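PDB 5MPT: citrinin polyketide synthase, which builds the keto-aldehyde precursor of the mycotoxin citrinin from malonyl-CoA units, the piece here being its C-methyltransferase (CMeT) domain. Local coordinates for residues A[87-90]-A[91-95]; A[320-323]-A[324-328]; A[338-342]-A[343-347]. All blocks are in the same frame, centred on the assembly; numbering follows the deposited sequence.

Interaction 1. Residues A[87-90]-A[91-95]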
loop_
_atom_site.group_PDB
_atom_site.type_symbol
_atom_site.label_atom_id
_atom_site.label_comp_id
_atom_site.label_asym_id
_atom_site.label_seq_id
_atom_site.Cartn_x
_atom_site.Cartn_y
_atom_site.Cartn_z
ATOM N N ARG A 87 9.473 -10.901 14.088
ATOM C CA ARG A 87 8.654 -11.343 12.962
ATOM C C ARG A 87 9.261 -10.898 11.634
ATOM O O ARG A 87 9.320 -11.672 10.668
ATOM C CB ARG A 87 7.226 -10.814 13.131
ATOM C CG ARG A 87 6.494 -11.475 14.318
ATOM C CD ARG A 87 5.171 -10.786 14.634
ATOM N NE ARG A 87 5.417 -9.468 15.199
ATOM C CZ ARG A 87 4.474 -8.606 15.537
ATOM N NH1 ARG A 87 3.190 -8.916 15.368
ATOM N NH2 ARG A 87 4.812 -7.431 16.048
ATOM N N PHE A 88 9.689 -9.636 11.566
ATOM C CA PHE A 88 10.404 -9.127 10.396
ATOM C C PHE A 88 11.633 -9.971 10.066
ATOM O O PHE A 88 11.849 -10.358 8.907
ATOM C CB PHE A 88 10.787 -7.675 10.672
ATOM C CG PHE A 88 11.512 -6.988 9.556
ATOM C CD1 PHE A 88 11.073 -7.061 8.254
ATOM C CD2 PHE A 88 12.637 -6.228 9.836
ATOM C CE1 PHE A 88 11.741 -6.394 7.256
ATOM C CE2 PHE A 88 13.292 -5.563 8.853
ATOM C CZ PHE A 88 12.831 -5.636 7.548
ATOM N N MET A 89 12.469 -10.265 11.067
ATOM C CA MET A 89 13.695 -10.959 10.728
ATOM C C MET A 89 13.428 -12.384 10.285
ATOM O O MET A 89 14.201 -12.929 9.495
ATOM C CB MET A 89 14.679 -10.917 11.897
ATOM C CG MET A 89 15.217 -9.501 12.108
ATOM S SD MET A 89 16.115 -8.857 10.694
ATOM C CE MET A 89 17.451 -10.055 10.559
ATOM N N ASN A 90 12.347 -13.001 10.752
ATOM C CA ASN A 90 11.969 -14.294 10.188
ATOM C C ASN A 90 11.590 -14.162 8.712
ATOM O O ASN A 90 11.884 -15.053 7.903
ATOM C CB ASN A 90 10.825 -14.900 10.995
ATOM C CG ASN A 90 11.237 -15.260 12.412
ATOM O OD1 ASN A 90 12.392 -15.622 12.672
ATOM N ND2 ASN A 90 10.297 -15.151 13.340
ATOM N N LEU A 91 10.958 -13.048 8.334
ATOM C CA LEU A 91 10.680 -12.782 6.920
ATOM C C LEU A 91 11.978 -12.529 6.153
ATOM O O LEU A 91 12.148 -13.014 5.028
ATOM C CB LEU A 91 9.741 -11.589 6.799
ATOM C CG LEU A 91 9.097 -11.185 5.476
ATOM C CD1 LEU A 91 7.788 -10.460 5.808
ATOM C CD2 LEU A 91 10.016 -10.285 4.673
ATOM N N ILE A 92 12.916 -11.802 6.771
ATOM C CA ILE A 92 14.221 -11.528 6.153
ATOM C C ILE A 92 14.982 -12.822 5.886
ATOM O O ILE A 92 15.585 -13.004 4.813
ATOM C CB ILE A 92 15.027 -10.571 7.051
ATOM C CG1 ILE A 92 14.412 -9.162 7.021
ATOM C CG2 ILE A 92 16.509 -10.532 6.608
ATOM C CD1 ILE A 92 14.433 -8.507 5.610
ATOM N N TYR A 93 15.051 -13.701 6.889
ATOM C CA TYR A 93 15.716 -14.981 6.673
ATOM C C TYR A 93 14.989 -15.786 5.616
ATOM O O TYR A 93 15.612 -16.522 4.840
ATOM C CB TYR A 93 15.805 -15.774 7.973
ATOM C CG TYR A 93 17.000 -15.404 8.788
ATOM C CD1 TYR A 93 18.241 -15.931 8.483
ATOM C CD2 TYR A 93 16.904 -14.522 9.845
ATOM C CE1 TYR A 93 19.338 -15.590 9.200
ATOM C CE2 TYR A 93 17.994 -14.176 10.566
ATOM C CZ TYR A 93 19.215 -14.710 10.243
ATOM O OH TYR A 93 20.316 -14.364 10.982
ATOM N N GLY A 94 13.667 -15.699 5.611
ATOM C CA GLY A 94 12.903 -16.307 4.537
ATOM C C GLY A 94 13.335 -15.820 3.173
ATOM O O GLY A 94 13.453 -16.609 2.230
ATOM N N LEU A 95 13.550 -14.511 3.031
ATOM C CA LEU A 95 13.970 -14.017 1.724
ATOM C C LEU A 95 15.329 -14.590 1.349
ATOM O O LEU A 95 15.558 -14.968 0.198
ATOM C CB LEU A 95 14.022 -12.489 1.691
ATOM C CG LEU A 95 12.753 -11.670 1.880
ATOM C CD1 LEU A 95 13.142 -10.201 1.765
ATOM C CD2 LEU A 95 11.636 -12.043 0.886
#

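Interaction 2. Residues A[320-323]-A[324-328]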
loop_
_atom_site.group_PDB
_atom_site.type_symbol
_atom_site.label_atom_id
_atom_site.label_comp_id
_atom_site.label_asym_id
_atom_site.label_seq_id
_atom_site.Cartn_x
_atom_site.Cartn_y
_atom_site.Cartn_z
ATOM N N VAL A 320 5.281 -8.266 -1.790
ATOM C CA VAL A 320 6.332 -7.898 -2.737
ATOM C C VAL A 320 7.591 -7.730 -1.897
ATOM O O VAL A 320 7.540 -7.025 -0.874
ATOM C CB VAL A 320 5.994 -6.603 -3.476
ATOM C CG1 VAL A 320 7.192 -6.091 -4.277
ATOM C CG2 VAL A 320 4.817 -6.849 -4.418
ATOM N N PRO A 321 8.732 -8.334 -2.258
ATOM C CA PRO A 321 9.865 -8.296 -1.306
ATOM C C PRO A 321 10.324 -6.891 -0.928
ATOM O O PRO A 321 10.553 -6.648 0.270
ATOM C CB PRO A 321 10.947 -9.113 -2.026
ATOM C CG PRO A 321 10.180 -10.087 -2.815
ATOM C CD PRO A 321 8.970 -9.349 -3.300
ATOM N N TRP A 322 10.477 -5.958 -1.882
ATOM C CA TRP A 322 10.975 -4.641 -1.485
ATOM C C TRP A 322 10.023 -3.929 -0.534
ATOM O O TRP A 322 10.475 -3.140 0.304
ATOM C CB TRP A 322 11.271 -3.746 -2.681
ATOM C CG TRP A 322 10.076 -3.186 -3.480
ATOM C CD1 TRP A 322 9.589 -3.659 -4.658
ATOM C CD2 TRP A 322 9.238 -2.063 -3.122
ATOM N NE1 TRP A 322 8.513 -2.903 -5.058
ATOM C CE2 TRP A 322 8.283 -1.921 -4.136
ATOM C CE3 TRP A 322 9.220 -1.165 -2.055
ATOM C CZ2 TRP A 322 7.341 -0.925 -4.115
ATOM C CZ3 TRP A 322 8.287 -0.190 -2.035
ATOM C CH2 TRP A 322 7.354 -0.064 -3.056
ATOM N N VAL A 323 8.719 -4.182 -0.646
ATOM C CA VAL A 323 7.760 -3.574 0.276
ATOM C C VAL A 323 7.980 -4.096 1.693
ATOM O O VAL A 323 8.096 -3.321 2.657
ATOM C CB VAL A 323 6.320 -3.841 -0.206
ATOM C CG1 VAL A 323 5.294 -3.283 0.779
ATOM C CG2 VAL A 323 6.123 -3.270 -1.624
ATOM N N ASP A 324 8.000 -5.418 1.854
ATOM C CA ASP A 324 8.334 -5.986 3.160
ATOM C C ASP A 324 9.684 -5.498 3.662
ATOM O O ASP A 324 9.850 -5.206 4.847
ATOM C CB ASP A 324 8.329 -7.507 3.093
ATOM C CG ASP A 324 6.940 -8.070 3.199
ATOM O OD1 ASP A 324 6.235 -7.624 4.121
ATOM O OD2 ASP A 324 6.567 -8.943 2.387
ATOM N N PHE A 325 10.678 -5.445 2.787
ATOM C CA PHE A 325 12.040 -5.133 3.212
ATOM C C PHE A 325 12.119 -3.752 3.842
ATOM O O PHE A 325 12.855 -3.539 4.814
ATOM C CB PHE A 325 12.964 -5.218 2.008
ATOM C CG PHE A 325 14.402 -4.899 2.306
ATOM C CD1 PHE A 325 15.128 -5.650 3.216
ATOM C CD2 PHE A 325 15.044 -3.840 1.675
ATOM C CE1 PHE A 325 16.450 -5.357 3.469
ATOM C CE2 PHE A 325 16.375 -3.553 1.925
ATOM C CZ PHE A 325 17.059 -4.294 2.855
ATOM N N ILE A 326 11.365 -2.799 3.300
ATOM C CA ILE A 326 11.369 -1.428 3.797
ATOM C C ILE A 326 10.372 -1.251 4.917
ATOM O O ILE A 326 10.715 -0.785 6.000
ATOM C CB ILE A 326 11.027 -0.436 2.684
ATOM C CG1 ILE A 326 12.052 -0.560 1.563
ATOM C CG2 ILE A 326 10.943 0.993 3.239
ATOM C CD1 ILE A 326 11.689 0.164 0.291
ATOM N N PHE A 327 9.105 -1.514 4.619
ATOM C CA PHE A 327 8.066 -1.223 5.588
ATOM C C PHE A 327 8.111 -2.161 6.769
ATOM O O PHE A 327 7.652 -1.788 7.859
ATOM C CB PHE A 327 6.704 -1.266 4.902
ATOM C CG PHE A 327 6.466 -0.097 3.994
ATOM C CD1 PHE A 327 6.853 -0.132 2.671
ATOM C CD2 PHE A 327 5.815 1.033 4.466
ATOM C CE1 PHE A 327 6.646 0.958 1.832
ATOM C CE2 PHE A 327 5.575 2.119 3.623
ATOM C CZ PHE A 327 5.990 2.083 2.320
ATOM N N GLY A 328 8.715 -3.338 6.611
ATOM C CA GLY A 328 8.813 -4.234 7.728
ATOM C C GLY A 328 9.655 -3.691 8.859
ATOM O O GLY A 328 9.565 -4.208 9.976
HETATM O O HOH W 1 4.760 -6.933 0.877
#

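Interaction 3. Residues A[338-342]-A[343-347]. With EDO (1,2-ethanediol), chain D.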
loop_
_atom_site.group_PDB
_atom_site.type_symbol
_atom_site.label_atom_id
_atom_site.label_comp_id
_atom_site.label_asym_id
_atom_site.label_seq_id
_atom_site.Cartn_x
_atom_site.Cartn_y
_atom_site.Cartn_z
ATOM N N ASP A 338 -5.460 -9.524 15.053
ATOM C CA ASP A 338 -6.765 -10.121 14.814
ATOM C C ASP A 338 -6.664 -11.492 14.170
ATOM O O ASP A 338 -7.624 -11.946 13.541
ATOM C CB ASP A 338 -7.614 -9.207 13.939
ATOM C CG ASP A 338 -7.003 -8.950 12.597
ATOM O OD1 ASP A 338 -5.848 -9.386 12.392
ATOM O OD2 ASP A 338 -7.680 -8.299 11.766
ATOM N N GLY A 339 -5.529 -12.151 14.300
ATOM C CA GLY A 339 -5.326 -13.458 13.720
ATOM C C GLY A 339 -4.510 -13.465 12.444
ATOM O O GLY A 339 -4.046 -14.530 12.035
ATOM N N ARG A 340 -4.339 -12.314 11.801
ATOM C CA ARG A 340 -3.442 -12.234 10.656
ATOM C C ARG A 340 -2.017 -12.552 11.079
ATOM O O ARG A 340 -1.613 -12.334 12.227
ATOM C CB ARG A 340 -3.473 -10.844 10.032
ATOM C CG ARG A 340 -4.730 -10.524 9.210
ATOM C CD ARG A 340 -4.708 -9.081 8.768
ATOM N NE ARG A 340 -4.976 -8.176 9.873
ATOM C CZ ARG A 340 -4.749 -6.868 9.841
ATOM N NH1 ARG A 340 -4.213 -6.302 8.760
ATOM N NH2 ARG A 340 -5.058 -6.128 10.901
ATOM N N ARG A 341 -1.256 -13.079 10.128
ATOM C CA ARG A 341 0.181 -13.272 10.289
ATOM C C ARG A 341 0.982 -12.248 9.500
ATOM O O ARG A 341 2.209 -12.214 9.606
ATOM C CB ARG A 341 0.581 -14.686 9.847
ATOM C CG ARG A 341 0.126 -15.788 10.804
ATOM C CD ARG A 341 -0.018 -17.149 10.119
ATOM N NE ARG A 341 -1.245 -17.244 9.318
ATOM C CZ ARG A 341 -1.317 -17.652 8.049
ATOM N NH1 ARG A 341 -2.496 -17.688 7.440
ATOM N NH2 ARG A 341 -0.233 -18.036 7.384
ATOM N N HIS A 342 0.298 -11.425 8.712
ATOM C CA HIS A 342 0.883 -10.356 7.930
ATOM C C HIS A 342 -0.197 -9.307 7.784
ATOM O O HIS A 342 -1.381 -9.635 7.807
ATOM C CB HIS A 342 1.350 -10.862 6.569
ATOM C CG HIS A 342 2.231 -9.905 5.828
ATOM N ND1 HIS A 342 1.742 -8.801 5.160
ATOM C CD2 HIS A 342 3.572 -9.899 5.643
ATOM C CE1 HIS A 342 2.747 -8.164 4.582
ATOM N NE2 HIS A 342 3.869 -8.803 4.869
ATOM N N ALA A 343 0.208 -8.043 7.690
ATOM C CA ALA A 343 -0.776 -6.970 7.575
ATOM C C ALA A 343 -1.604 -7.109 6.304
ATOM O O ALA A 343 -2.813 -6.888 6.312
ATOM C CB ALA A 343 -0.080 -5.609 7.602
ATOM N N LEU A 344 -0.956 -7.450 5.204
ATOM C CA LEU A 344 -1.610 -7.545 3.910
ATOM C C LEU A 344 -2.391 -8.851 3.796
ATOM O O LEU A 344 -1.979 -9.889 4.326
ATOM C CB LEU A 344 -0.566 -7.472 2.800
ATOM C CG LEU A 344 0.348 -6.247 2.776
ATOM C CD1 LEU A 344 1.296 -6.301 1.590
ATOM C CD2 LEU A 344 -0.439 -4.947 2.778
ATOM N N GLN A 345 -3.500 -8.804 3.070
ATOM C CA GLN A 345 -4.385 -9.957 2.934
ATOM C C GLN A 345 -4.948 -10.034 1.522
ATOM O O GLN A 345 -5.176 -9.003 0.874
ATOM C CB GLN A 345 -5.534 -9.907 3.953
ATOM C CG GLN A 345 -5.027 -10.053 5.414
ATOM C CD GLN A 345 -4.360 -11.390 5.697
ATOM O OE1 GLN A 345 -3.267 -11.453 6.290
ATOM N NE2 GLN A 345 -5.019 -12.466 5.316
ATOM N N PRO A 346 -5.169 -11.247 1.015
ATOM C CA PRO A 346 -5.771 -11.393 -0.305
ATOM C C PRO A 346 -7.225 -10.990 -0.257
ATOM O O PRO A 346 -7.867 -11.034 0.801
ATOM C CB PRO A 346 -5.628 -12.885 -0.602
ATOM C CG PRO A 346 -5.678 -13.512 0.720
ATOM C CD PRO A 346 -4.964 -12.558 1.657
ATOM N N ALA A 347 -7.729 -10.609 -1.428
ATOM C CA ALA A 347 -9.093 -10.085 -1.548
ATOM C C ALA A 347 -10.129 -11.029 -0.947
ATOM O O ALA A 347 -11.157 -10.577 -0.411
ATOM C CB ALA A 347 -9.407 -9.826 -3.013
HETATM C C1 EDO D . -0.323 -11.576 2.674
HETATM O O1 EDO D . -1.318 -12.374 3.320
HETATM C C2 EDO D . -0.852 -11.229 1.290
HETATM O O2 EDO D . -1.455 -12.407 0.741
#

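Interaction 1. Residues A[87-90]-A[91-95]
F88 and I92 face each other across one turn of helix 86-98, where the backbone N-H groups of L91, I92, Y93 and G94 bond to the carbonyls four residues earlier, those of R87, F88, M89 and N90, in regular alpha-helical fashion. The I92 N to F88 O bond is 2.8 Å long. Above it the I92 side chain reaches back over the F88 ring: its CG1 lies 3.9 Å from the ring centroid of F88, 14° off the ring normal, a CH-pi contact over one face. The terminal CD1 of I92 continues toward the rim and meets F88 CE1 at 3.8 Å. F88 presents this face because its CG stands anti to the backbone N (chi1 -179°), which carries the ring along the helix toward the next turn.

M89 meets the same branch of I92 from another direction. Its chain is bent at chi2 and chi3, bringing SD to 4.1 Å from I92 CG1 while the methyl CE reaches Y93 CE2 at 4.2 Å. The Y93 ring in turn has its edge against the M89 carbonyl, CD2 being 3.2 Å from M89 O. Its hydroxyl bonds to the backbone N of V79.

Helix 86-98 falls in the range of the methyltransferase helix-turn-helix family; its apolar face of F88, M89 and I92 packs on helices 149-154 and 321-327, whereas R87 and N90 are exposed. The contact is thus dispersive in its side chains and polar only along the backbone, as expected of an amphipathic helix with one face buried.

Interaction 2. Residues A[320-323]-A[324-328]
W322 and I326 cross at an angle on one side of helix 321-327, the isoleucine methyl CD1 lying at the edge of the indole, near its plane, 3.7 Å from W322 CE3. The indole is folded back against its own helix: CG sits between the backbone N and the carbonyl carbon (chi1 72°), and the CG2 methyl of the next residue, V323, is 3.4 Å above the ring plane, over its centre. One face of the indole is therefore covered from within the segment while its benzo edge meets I326 and its NE1 bonds to Y40 OH.

V323 uses its other methyl for the following turn, CG1 approaching F327 CD1 at 4.0 Å. The F327 ring also has the V323 carbonyl oxygen at its edge, in the ring plane, 3.4 Å from CD1. That oxygen accepts the N-H of F327 and, weakly, that of I326.

The short helix follows strand 309-316 of the Rossmann-like methyltransferase sheet, with V320 as its N-cap residue. The V320 carbonyl accepts D324 N at 3.2 Å in an almost straight bond (168°). A water joins the same two residues, accepting from V320 N at 3.0 Å and donating weakly to D324 OD2. The D324 carboxylate is buried but well supplied with donors: OD1 receives H342 NE2 and W333 NE1, and OD2 receives Q319 NE2, a set that would be expected to favour the ionised form.

While F325 stacks on F149, F327 faces the methyl-transfer site, its side chain about 3 Å from that of the active-site residue Y177 and about 6 Å from bound S-adenosylhomocysteine, nearest atoms being measured.

Interaction 3. Residues A[338-342]-A[343-347]
R340 and A343 are joined by a hydrogen bond that crosses the turn of the chain: R340 NH1 reaches A343 O at 2.9 Å, lying in the carbonyl plane on a lone pair. A bend at chi3 (-73°) swings the guanidinium round to this oxygen, which lies in the guanidinium plane. The other cross-turn bond uses a ring nitrogen as acceptor, L344 N donating to H342 ND1 over 3.0 Å at the edge of the imidazole. As ND1 accepts, NE2 is left as the donor toward D324.

The salt bridge lies within 338-342. R340 NE meets D338 OD1 at 2.9 Å, almost straight (172°) and on the syn lone pair, and the same oxygen takes a weak bond from R340 N. With NH1 also bonded to H289 O and NH2 to T291 O, the guanidinium is fixed in rotation.

All this belongs to the irregular loop between helices 321-327 and 347-356 of the CMeT domain, and it runs past the catalytic residues: the L344 side chain is about 3 Å from that of H289 and about 4 Å from that of E315, between nearest atoms.

Apolar contact is provided by L344, which lies alongside the imidazole and points the same way, its CG 3.6 Å from H342 CE1. The aliphatic parts of R340 and Q345 cross, R340 CD lying 3.5 Å from Q345 CG.

From the N terminus the three contacts follow in series, none enclosing or crossing another, and each closes only a local turn. Interaction 1 lies on helix 86-98, in the helical part that precedes the Rossmann-like sheet in sequence. Interaction 2 comes after strand 309-316, and interaction 3 is in the loop before helix 347-356. In space they touch. The F88 ring packs on the backbone of 324-328, with CE1 3.3 Å from D324 O, and L91 CD2 lies 3.6 Å from D324 CB. D324 OD1 then probably bonds to H342 NE2 at 2.7 Å, linking helix 321-327 to the loop beside the catalytic residues.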